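Local coordinates for uncharacterized protein (Bacteroides dorei DSM 17855, PDB 5TGF) that is of uncertain function but has a beta-lactamase-related fold and is probably a serine hydrolase of that clan, with calcium-binding capacity, at residues C32-D37 with D300-F305; L100-H106 with M152-M158; P27-I31 with K43-T49. All blocks are in the same frame, centred on the assembly; numbering follows the deposited sequence.

How the contacts relate
Contacts 1 and 3 share strand 28-35 of the six-stranded antiparallel sheet: contact 1 joins its C-terminal part to strand 302-307, and contact 3 joins its N-terminal part to the hairpin partner 38-46 at the sheet margin. Their centres lie about 18 Å apart and they touch through Phe-305 and Ile-31. Contact 1 is mostly buried, whereas contact 3 is partly exposed around the turn. Both rest on backbone hydrogen bonds, with an aromatic ring laid over an aliphatic or glycine partner. Contact 2, fully buried between helical segments about 29 Å from the centre of contact 1, lies across the chain's centre from both and relies on apolar side-chain packing.

Contact 1: C32-D37 with D300-F305; sequences CVVKND and DGVYGF
The phenol ring of Tyr-303 lies over Val-34: CB of Val-34 is 3.8 Å from the ring centroid and 17° off its normal, a CH-pi contact on one face. Both valine methyls also reach the ring's outer half, CG1 coming 3.5 Å from the Tyr-303 OH. At the ring edge, near its plane, OD1 of Asp-37 passes CE2, while its hydrogen bond goes to His-219. A chi1 of 62°, with CG between backbone N and carbonyl carbon, lays the Tyr-303 ring alongside Val-34. The Phe-305 ring stacks on Tyr-210 of helix 207-218.

Val-34 N donates to Tyr-303 O (2.8 Å) and Phe-305 N to Cys-32 O (3.0 Å), two bonds of an antiparallel pairing. Where strand 28-35 ends, Asn-36 N donates to Gly-301 O at 2.9 Å, almost straight at 169°. Gly-301 and Val-302 together face Asn-297 in a G1 beta bulge.

CG1 of Val-33 meets CG1 of Val-302 at 4.1 Å on the face that helix 328-337 covers through Val-333 and Val-337. Helix 207-218 covers the Cys-32, Tyr-303 and Phe-305 face, so the paired strands lie between two helices, as in the serine beta-lactamase and penicillin-binding-protein fold.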
loop_
_atom_site.group_PDB
_atom_site.type_symbol
_atom_site.label_atom_id
_atom_site.label_comp_id
_atom_site.label_asym_id
_atom_site.label_seq_id
_atom_site.Cartn_x
_atom_site.Cartn_y
_atom_site.Cartn_z
ATOM N N CYS A 32 -11.028 -6.856 10.899
ATOM C CA CYS A 32 -12.309 -7.145 10.223
ATOM C C CYS A 32 -12.057 -8.046 9.018
ATOM O O CYS A 32 -11.138 -7.770 8.232
ATOM C CB CYS A 32 -12.992 -5.847 9.805
ATOM S SG CYS A 32 -14.633 -6.077 9.037
ATOM N N VAL A 33 -12.813 -9.146 8.922
ATOM C CA VAL A 33 -12.731 -10.109 7.806
ATOM C C VAL A 33 -14.112 -10.227 7.161
ATOM O O VAL A 33 -15.108 -10.491 7.860
ATOM C CB VAL A 33 -12.268 -11.514 8.270
ATOM C CG1 VAL A 33 -12.220 -12.480 7.094
ATOM C CG2 VAL A 33 -10.936 -11.439 9.012
ATOM N N VAL A 34 -14.174 -10.014 5.851
ATOM C CA VAL A 34 -15.416 -10.007 5.116
ATOM C C VAL A 34 -15.333 -11.049 4.015
ATOM O O VAL A 34 -14.326 -11.106 3.287
ATOM C CB VAL A 34 -15.678 -8.631 4.476
ATOM C CG1 VAL A 34 -17.017 -8.594 3.739
ATOM C CG2 VAL A 34 -15.656 -7.546 5.548
ATOM N N LYS A 35 -16.359 -11.903 3.923
ATOM C CA LYS A 35 -16.393 -12.945 2.870
ATOM C C LYS A 35 -17.690 -12.837 2.107
ATOM O O LYS A 35 -18.769 -12.775 2.713
ATOM C CB LYS A 35 -16.236 -14.353 3.430
ATOM C CG LYS A 35 -16.383 -15.445 2.363
ATOM C CD LYS A 35 -16.199 -16.824 2.977
ATOM C CE LYS A 35 -15.839 -17.903 1.956
ATOM N NZ LYS A 35 -16.925 -18.138 0.992
ATOM N N ASN A 36 -17.572 -12.735 0.785
ATOM C CA ASN A 36 -18.739 -12.584 -0.078
ATOM C C ASN A 36 -19.689 -11.501 0.487
ATOM O O ASN A 36 -20.894 -11.712 0.582
ATOM C CB ASN A 36 -19.440 -13.956 -0.270
ATOM C CG ASN A 36 -18.536 -14.993 -0.956
ATOM O OD1 ASN A 36 -18.439 -16.130 -0.504
ATOM N ND2 ASN A 36 -17.851 -14.595 -2.022
ATOM N N ASP A 37 -19.094 -10.388 0.931
ATOM C CA ASP A 37 -19.798 -9.212 1.493
ATOM C C ASP A 37 -20.566 -9.403 2.815
ATOM O O ASP A 37 -21.372 -8.558 3.176
ATOM C CB ASP A 37 -20.707 -8.601 0.431
ATOM C CG ASP A 37 -19.922 -8.138 -0.776
ATOM O OD1 ASP A 37 -18.922 -7.396 -0.572
ATOM O OD2 ASP A 37 -20.245 -8.574 -1.902
ATOM N N ASP A 300 -10.705 -17.057 -2.026
ATOM C CA ASP A 300 -11.545 -17.110 -0.808
ATOM C C ASP A 300 -12.789 -16.229 -0.901
ATOM O O ASP A 300 -13.706 -16.417 -0.146
ATOM C CB ASP A 300 -10.777 -16.649 0.428
ATOM C CG ASP A 300 -9.563 -17.512 0.751
ATOM O OD1 ASP A 300 -9.551 -18.677 0.298
ATOM O OD2 ASP A 300 -8.639 -17.008 1.475
ATOM N N GLY A 301 -12.763 -15.217 -1.756
ATOM C CA GLY A 301 -13.782 -14.171 -1.777
ATOM C C GLY A 301 -13.725 -13.252 -0.551
ATOM O O GLY A 301 -14.759 -12.770 -0.081
ATOM N N VAL A 302 -12.513 -13.044 -0.036
ATOM C CA VAL A 302 -12.276 -12.373 1.223
ATOM C C VAL A 302 -11.559 -11.022 1.017
ATOM O O VAL A 302 -10.645 -10.900 0.169
ATOM C CB VAL A 302 -11.428 -13.274 2.157
ATOM C CG1 VAL A 302 -10.775 -12.471 3.233
ATOM C CG2 VAL A 302 -12.279 -14.373 2.799
ATOM N N TYR A 303 -11.973 -10.017 1.783
ATOM C CA TYR A 303 -11.076 -8.915 2.117
ATOM C C TYR A 303 -11.016 -8.709 3.632
ATOM O O TYR A 303 -11.955 -9.049 4.356
ATOM C CB TYR A 303 -11.412 -7.643 1.338
ATOM C CG TYR A 303 -12.784 -7.065 1.611
ATOM C CD1 TYR A 303 -12.949 -6.089 2.563
ATOM C CD2 TYR A 303 -13.896 -7.460 0.874
ATOM C CE1 TYR A 303 -14.178 -5.552 2.844
ATOM C CE2 TYR A 303 -15.145 -6.884 1.110
ATOM C CZ TYR A 303 -15.265 -5.936 2.118
ATOM O OH TYR A 303 -16.464 -5.358 2.443
ATOM N N GLY A 304 -9.840 -8.324 4.129
ATOM C CA GLY A 304 -9.651 -8.054 5.527
ATOM C C GLY A 304 -8.589 -7.008 5.836
ATOM O O GLY A 304 -7.701 -6.681 5.008
ATOM N N PHE A 305 -8.566 -6.603 7.089
ATOM C CA PHE A 305 -7.580 -5.618 7.520
ATOM C C PHE A 305 -7.324 -5.842 8.990
ATOM O O PHE A 305 -8.274 -5.882 9.793
ATOM C CB PHE A 305 -8.083 -4.210 7.253
ATOM C CG PHE A 305 -7.096 -3.122 7.617
ATOM C CD1 PHE A 305 -5.750 -3.244 7.275
ATOM C CD2 PHE A 305 -7.536 -1.920 8.136
ATOM C CE1 PHE A 305 -4.844 -2.227 7.516
ATOM C CE2 PHE A 305 -6.642 -0.899 8.401
ATOM C CZ PHE A 305 -5.288 -1.055 8.114
HETATM O O HOH W 1 -16.125 -10.029 0.315
#

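Contact 2: L100-H106 with M152-M158; sequences LRQLLSH and MQIAGRM
The CB of Leu-103 points toward helix 150-163 and stands 4.0 Å from the CB of Ala-155; chi1 of -64° places CG beside the backbone N, from where the branch runs on to the helix surface. CD1 does most of the touching at the tip: it approaches Ala-155 N at 3.7 Å, CG2 of Ile-154 at 3.7 Å and the selenium of Met-158, a selenomethionine, at 3.8 Å. Leu-103 and Ile-154 cross at about a right angle, and CD1 sits among Ile-154, Ala-155 and Met-158, which span about a turn of the helix.

Ala-155 is the common meeting point. Besides Leu-103, its small CB receives CD1 of Leu-100 at 3.6 Å and CD2 of Leu-104 at 3.9 Å, so three leucines converge on one methyl. Leu-104 CD2 also touches CG of Met-152, crossing that second selenomethionine nearly perpendicularly. Further along, the selenium of Met-152 lies 5.3 Å from the centroid of the His-106 ring, 53° off its normal, an oblique chalcogen-aromatic approach. The backbone that presents these groups turns after Leu-103 in a type I beta turn, and Ser-105 OG braces it by donating to Arg-101 O. Between the two segments the contacts are apolar, apart from that selenium-aromatic approach.

Other helices close around the junction. Ile-68 of helix 60-74 packs against Leu-104 and Ala-155, while Lys-61, part of a possible SxxK motif as in serine hydrolases of this clan, touches both His-106 and Met-152. Leu-100 borders the side chains of Val-72 and Leu-77, two residues of a calcium site observed crystallographically for this protein, although no calcium is bound to this chain here. Val-83 of helix 83-86 meets Leu-103, Ile-154 and Met-158.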
loop_
_atom_site.group_PDB
_atom_site.type_symbol
_atom_site.label_atom_id
_atom_site.label_comp_id
_atom_site.label_asym_id
_atom_site.label_seq_id
_atom_site.Cartn_x
_atom_site.Cartn_y
_atom_site.Cartn_z
ATOM N N LEU A 100 5.341 6.654 -15.044
ATOM C CA LEU A 100 4.529 6.674 -13.848
ATOM C C LEU A 100 4.356 5.268 -13.240
ATOM O O LEU A 100 4.467 5.100 -12.030
ATOM C CB LEU A 100 3.180 7.307 -14.141
ATOM C CG LEU A 100 2.141 7.265 -13.034
ATOM C CD1 LEU A 100 2.603 7.998 -11.769
ATOM C CD2 LEU A 100 0.844 7.846 -13.571
ATOM N N ARG A 101 4.094 4.279 -14.074
ATOM C CA ARG A 101 3.936 2.905 -13.587
ATOM C C ARG A 101 5.236 2.366 -12.970
ATOM O O ARG A 101 5.185 1.490 -12.090
ATOM C CB ARG A 101 3.457 1.989 -14.711
ATOM C CG ARG A 101 4.411 1.835 -15.882
ATOM C CD ARG A 101 3.892 0.745 -16.822
ATOM N NE ARG A 101 4.671 0.634 -18.035
ATOM C CZ ARG A 101 5.843 0.019 -18.154
ATOM N NH1 ARG A 101 6.414 -0.612 -17.138
ATOM N NH2 ARG A 101 6.439 0.034 -19.332
ATOM N N GLN A 102 6.390 2.890 -13.399
ATOM C CA GLN A 102 7.680 2.444 -12.842
ATOM C C GLN A 102 7.910 3.034 -11.459
ATOM O O GLN A 102 8.472 2.365 -10.572
ATOM C CB GLN A 102 8.862 2.804 -13.742
ATOM C CG GLN A 102 8.856 1.958 -15.017
ATOM C CD GLN A 102 9.861 2.392 -16.082
ATOM O OE1 GLN A 102 10.228 3.557 -16.196
ATOM N NE2 GLN A 102 10.242 1.444 -16.917
ATOM N N LEU A 103 7.505 4.278 -11.289
ATOM C CA LEU A 103 7.557 4.919 -9.979
ATOM C C LEU A 103 6.778 4.099 -8.946
ATOM O O LEU A 103 7.263 3.850 -7.859
ATOM C CB LEU A 103 7.015 6.374 -10.043
ATOM C CG LEU A 103 7.811 7.373 -10.902
ATOM C CD1 LEU A 103 7.027 8.663 -11.155
ATOM C CD2 LEU A 103 9.173 7.687 -10.304
ATOM N N LEU A 104 5.587 3.653 -9.316
ATOM C CA LEU A 104 4.681 3.025 -8.362
ATOM C C LEU A 104 4.927 1.524 -8.178
ATOM O O LEU A 104 4.153 0.868 -7.494
ATOM C CB LEU A 104 3.240 3.259 -8.802
ATOM C CG LEU A 104 2.718 4.681 -8.711
ATOM C CD1 LEU A 104 1.454 4.868 -9.527
ATOM C CD2 LEU A 104 2.457 5.070 -7.272
ATOM N N SER A 105 5.899 0.964 -8.907
ATOM C CA SER A 105 6.188 -0.463 -8.842
ATOM C C SER A 105 7.588 -0.740 -8.308
ATOM O O SER A 105 8.035 -1.878 -8.337
ATOM C CB SER A 105 6.029 -1.098 -10.216
ATOM O OG SER A 105 6.965 -0.550 -11.146
ATOM N N HIS A 106 8.246 0.290 -7.751
ATOM C CA HIS A 106 9.574 0.176 -7.202
ATOM C C HIS A 106 10.625 -0.233 -8.240
ATOM O O HIS A 106 11.576 -0.953 -7.903
ATOM C CB HIS A 106 9.575 -0.768 -6.017
ATOM C CG HIS A 106 8.603 -0.355 -4.963
ATOM N ND1 HIS A 106 8.713 0.854 -4.308
ATOM C CD2 HIS A 106 7.454 -0.922 -4.528
ATOM C CE1 HIS A 106 7.684 0.999 -3.493
ATOM N NE2 HIS A 106 6.935 -0.084 -3.579
HETATM N N MSE A 152 7.516 7.460 -5.238
HETATM C CA MSE A 152 6.076 7.708 -5.146
HETATM C C MSE A 152 5.785 9.158 -4.895
HETATM O O MSE A 152 4.692 9.622 -5.192
HETATM C CB MSE A 152 5.394 6.765 -4.151
HETATM C CG MSE A 152 5.385 5.375 -4.793
HETATM SE SE MSE A 152 4.508 4.093 -3.595
HETATM C CE MSE A 152 2.868 5.070 -3.157
ATOM N N GLN A 153 6.742 9.891 -4.308
ATOM C CA GLN A 153 6.585 11.351 -4.184
ATOM C C GLN A 153 6.464 11.999 -5.539
ATOM O O GLN A 153 5.630 12.870 -5.742
ATOM C CB GLN A 153 7.735 12.007 -3.421
ATOM C CG GLN A 153 7.975 11.471 -2.041
ATOM C CD GLN A 153 6.907 11.877 -1.065
ATOM O OE1 GLN A 153 5.864 11.220 -0.953
ATOM N NE2 GLN A 153 7.159 12.956 -0.339
ATOM N N ILE A 154 7.285 11.551 -6.473
ATOM C CA ILE A 154 7.243 12.057 -7.847
ATOM C C ILE A 154 5.911 11.690 -8.499
ATOM O O ILE A 154 5.267 12.554 -9.107
ATOM C CB ILE A 154 8.397 11.505 -8.681
ATOM C CG1 ILE A 154 9.753 11.893 -8.059
ATOM C CG2 ILE A 154 8.318 11.988 -10.119
ATOM C CD1 ILE A 154 10.912 11.395 -8.892
ATOM N N ALA A 155 5.488 10.435 -8.350
ATOM C CA ALA A 155 4.191 9.978 -8.863
ATOM C C ALA A 155 3.055 10.842 -8.347
ATOM O O ALA A 155 2.189 11.279 -9.126
ATOM C CB ALA A 155 3.936 8.504 -8.515
ATOM N N GLY A 156 3.048 11.090 -7.042
ATOM C CA GLY A 156 2.056 11.950 -6.454
ATOM C C GLY A 156 2.053 13.369 -7.032
ATOM O O GLY A 156 0.992 13.956 -7.226
ATOM N N ARG A 157 3.244 13.936 -7.256
ATOM C CA ARG A 157 3.361 15.281 -7.813
ATOM C C ARG A 157 2.828 15.330 -9.255
ATOM O O ARG A 157 2.239 16.342 -9.659
ATOM C CB ARG A 157 4.799 15.751 -7.776
ATOM C CG ARG A 157 5.042 17.173 -8.287
ATOM C CD ARG A 157 4.340 18.215 -7.482
ATOM N NE ARG A 157 4.462 19.531 -8.140
ATOM C CZ ARG A 157 3.510 20.451 -8.193
ATOM N NH1 ARG A 157 2.346 20.282 -7.584
ATOM N NH2 ARG A 157 3.736 21.580 -8.855
HETATM N N MSE A 158 2.981 14.250 -10.014
HETATM C CA MSE A 158 2.482 14.243 -11.381
HETATM C C MSE A 158 0.951 14.318 -11.351
HETATM O O MSE A 158 0.353 15.056 -12.154
HETATM C CB MSE A 158 2.932 13.042 -12.190
HETATM C CG MSE A 158 4.437 12.976 -12.458
HETATM SE SE MSE A 158 4.984 11.194 -13.056
HETATM C CE MSE A 158 4.308 11.128 -14.909
#

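Contact 3: P27-I31 with K43-T49; sequences PGGAI and KAYGSFT
Phe-48 lays its ring over the peptide between Gly-28 and Gly-29. Its CG is 3.4 Å from Gly-29 N, and its CD1 lies against Gly-28 C. Gly-29 CA sits over the same face, 3.9 Å from the ring centroid, as a CH-pi contact. Gly-28 has no CB on the side where CD1 of Phe-48 comes in, and this absence lets the ring rest directly on the main chain. Tyr-45 meets Gly-29 differently: Gly-29 O lies at the edge of its ring, in plane. With chi1 at -62°, CG stands opposite the carbonyl carbon, and CD1 is turned toward that oxygen.

Backbone bonds hold this first shell. Tyr-45 N donates to Gly-29 O at 2.7 Å. Ile-31 N and Lys-43 O are joined at 3.0 Å, with Lys-43 N returning a bond to Ile-31 O. Tyr-45 O takes two donors, Gly-29 N at 3.2 Å across the strands and Phe-48 N at 3.2 Å within the turn, reaching it from opposite faces of its carbonyl plane; Gly-29 N is 49° out of that plane. The second bond closes the type II' turn from Tyr-45 to Phe-48, in which Gly-46, at the second position, takes the positive phi that favours a glycine, and this turn folds the phenylalanine back over strand 28-35.

Farther out, helix 11-22 backs the Tyr-45 and Ile-31 face through Ile-17. Asp-14 OD1 of that helix accepts from Tyr-45 OH and forms a salt bridge with Lys-43 NZ. These two bonds tie strand 38-46 to helix 11-22, and they would probably favour the charged form of the carboxylate. Gly-29 N, although it lies against the face of the Phe-48 ring, directs its hydrogen to Tyr-45 O (N-H...O 157°) rather than to the ring.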
loop_
_atom_site.group_PDB
_atom_site.type_symbol
_atom_site.label_atom_id
_atom_site.label_comp_id
_atom_site.label_asym_id
_atom_site.label_seq_id
_atom_site.Cartn_x
_atom_site.Cartn_y
_atom_site.Cartn_z
ATOM N N PRO A 27 -0.026 -2.658 21.893
ATOM C CA PRO A 27 -0.879 -2.257 23.023
ATOM C C PRO A 27 -2.363 -2.509 22.741
ATOM O O PRO A 27 -3.178 -2.540 23.656
ATOM C CB PRO A 27 -0.595 -0.752 23.158
ATOM C CG PRO A 27 -0.167 -0.310 21.805
ATOM C CD PRO A 27 0.476 -1.491 21.145
ATOM N N GLY A 28 -2.702 -2.696 21.475
ATOM C CA GLY A 28 -4.072 -2.834 21.034
ATOM C C GLY A 28 -4.051 -3.149 19.550
ATOM O O GLY A 28 -3.003 -3.092 18.914
ATOM N N GLY A 29 -5.213 -3.447 18.995
ATOM C CA GLY A 29 -5.347 -3.739 17.583
ATOM C C GLY A 29 -6.788 -3.973 17.228
ATOM O O GLY A 29 -7.641 -4.103 18.121
ATOM N N ALA A 30 -7.075 -4.117 15.941
ATOM C CA ALA A 30 -8.425 -4.476 15.533
ATOM C C ALA A 30 -8.376 -5.180 14.193
ATOM O O ALA A 30 -7.519 -4.877 13.351
ATOM C CB ALA A 30 -9.333 -3.247 15.438
ATOM N N ILE A 31 -9.342 -6.067 13.977
ATOM C CA ILE A 31 -9.447 -6.776 12.716
ATOM C C ILE A 31 -10.888 -6.840 12.219
ATOM O O ILE A 31 -11.850 -6.834 13.025
ATOM C CB ILE A 31 -8.849 -8.169 12.851
ATOM C CG1 ILE A 31 -8.742 -8.814 11.483
ATOM C CG2 ILE A 31 -9.650 -9.025 13.808
ATOM C CD1 ILE A 31 -7.700 -9.888 11.426
ATOM N N LYS A 43 -13.284 -7.663 15.595
ATOM C CA LYS A 43 -12.929 -7.661 17.007
ATOM C C LYS A 43 -11.846 -6.641 17.262
ATOM O O LYS A 43 -10.920 -6.473 16.438
ATOM C CB LYS A 43 -12.406 -9.020 17.441
ATOM C CG LYS A 43 -12.182 -9.125 18.940
ATOM C CD LYS A 43 -11.907 -10.542 19.394
ATOM C CE LYS A 43 -11.660 -10.570 20.887
ATOM N NZ LYS A 43 -11.224 -11.923 21.343
ATOM N N ALA A 44 -11.966 -5.947 18.387
ATOM C CA ALA A 44 -10.933 -5.013 18.809
ATOM C C ALA A 44 -10.252 -5.553 20.056
ATOM O O ALA A 44 -10.855 -6.278 20.838
ATOM C CB ALA A 44 -11.536 -3.639 19.040
ATOM N N TYR A 45 -8.968 -5.258 20.199
ATOM C CA TYR A 45 -8.126 -5.771 21.293
ATOM C C TYR A 45 -7.463 -4.608 22.013
ATOM O O TYR A 45 -7.203 -3.544 21.436
ATOM C CB TYR A 45 -7.025 -6.680 20.737
ATOM C CG TYR A 45 -7.515 -7.922 20.029
ATOM C CD1 TYR A 45 -8.020 -7.853 18.734
ATOM C CD2 TYR A 45 -7.483 -9.173 20.651
ATOM C CE1 TYR A 45 -8.459 -8.983 18.068
ATOM C CE2 TYR A 45 -7.950 -10.308 19.992
ATOM C CZ TYR A 45 -8.445 -10.208 18.703
ATOM O OH TYR A 45 -8.914 -11.321 17.995
ATOM N N GLY A 46 -7.181 -4.802 23.295
ATOM C CA GLY A 46 -6.547 -3.775 24.105
ATOM C C GLY A 46 -7.345 -2.494 24.088
ATOM O O GLY A 46 -8.554 -2.521 24.262
ATOM N N SER A 47 -6.667 -1.385 23.829
ATOM C CA SER A 47 -7.247 -0.051 23.876
ATOM C C SER A 47 -8.103 0.302 22.659
ATOM O O SER A 47 -8.824 1.285 22.693
ATOM C CB SER A 47 -6.111 1.002 24.012
ATOM O OG SER A 47 -4.997 0.654 23.180
ATOM N N PHE A 48 -8.035 -0.487 21.590
ATOM C CA PHE A 48 -8.542 -0.060 20.282
ATOM C C PHE A 48 -10.057 -0.175 20.143
ATOM O O PHE A 48 -10.680 -1.014 20.772
ATOM C CB PHE A 48 -7.911 -0.927 19.169
ATOM C CG PHE A 48 -6.606 -0.417 18.664
ATOM C CD1 PHE A 48 -5.642 0.079 19.529
ATOM C CD2 PHE A 48 -6.361 -0.386 17.301
ATOM C CE1 PHE A 48 -4.423 0.535 19.052
ATOM C CE2 PHE A 48 -5.160 0.077 16.819
ATOM C CZ PHE A 48 -4.189 0.543 17.696
ATOM N N THR A 49 -10.604 0.640 19.266
ATOM C CA THR A 49 -11.913 0.451 18.652
ATOM C C THR A 49 -11.772 0.476 17.141
ATOM O O THR A 49 -10.703 0.787 16.615
ATOM C CB THR A 49 -12.860 1.611 19.040
ATOM O OG1 THR A 49 -12.451 2.822 18.380
ATOM C CG2 THR A 49 -12.895 1.816 20.539
#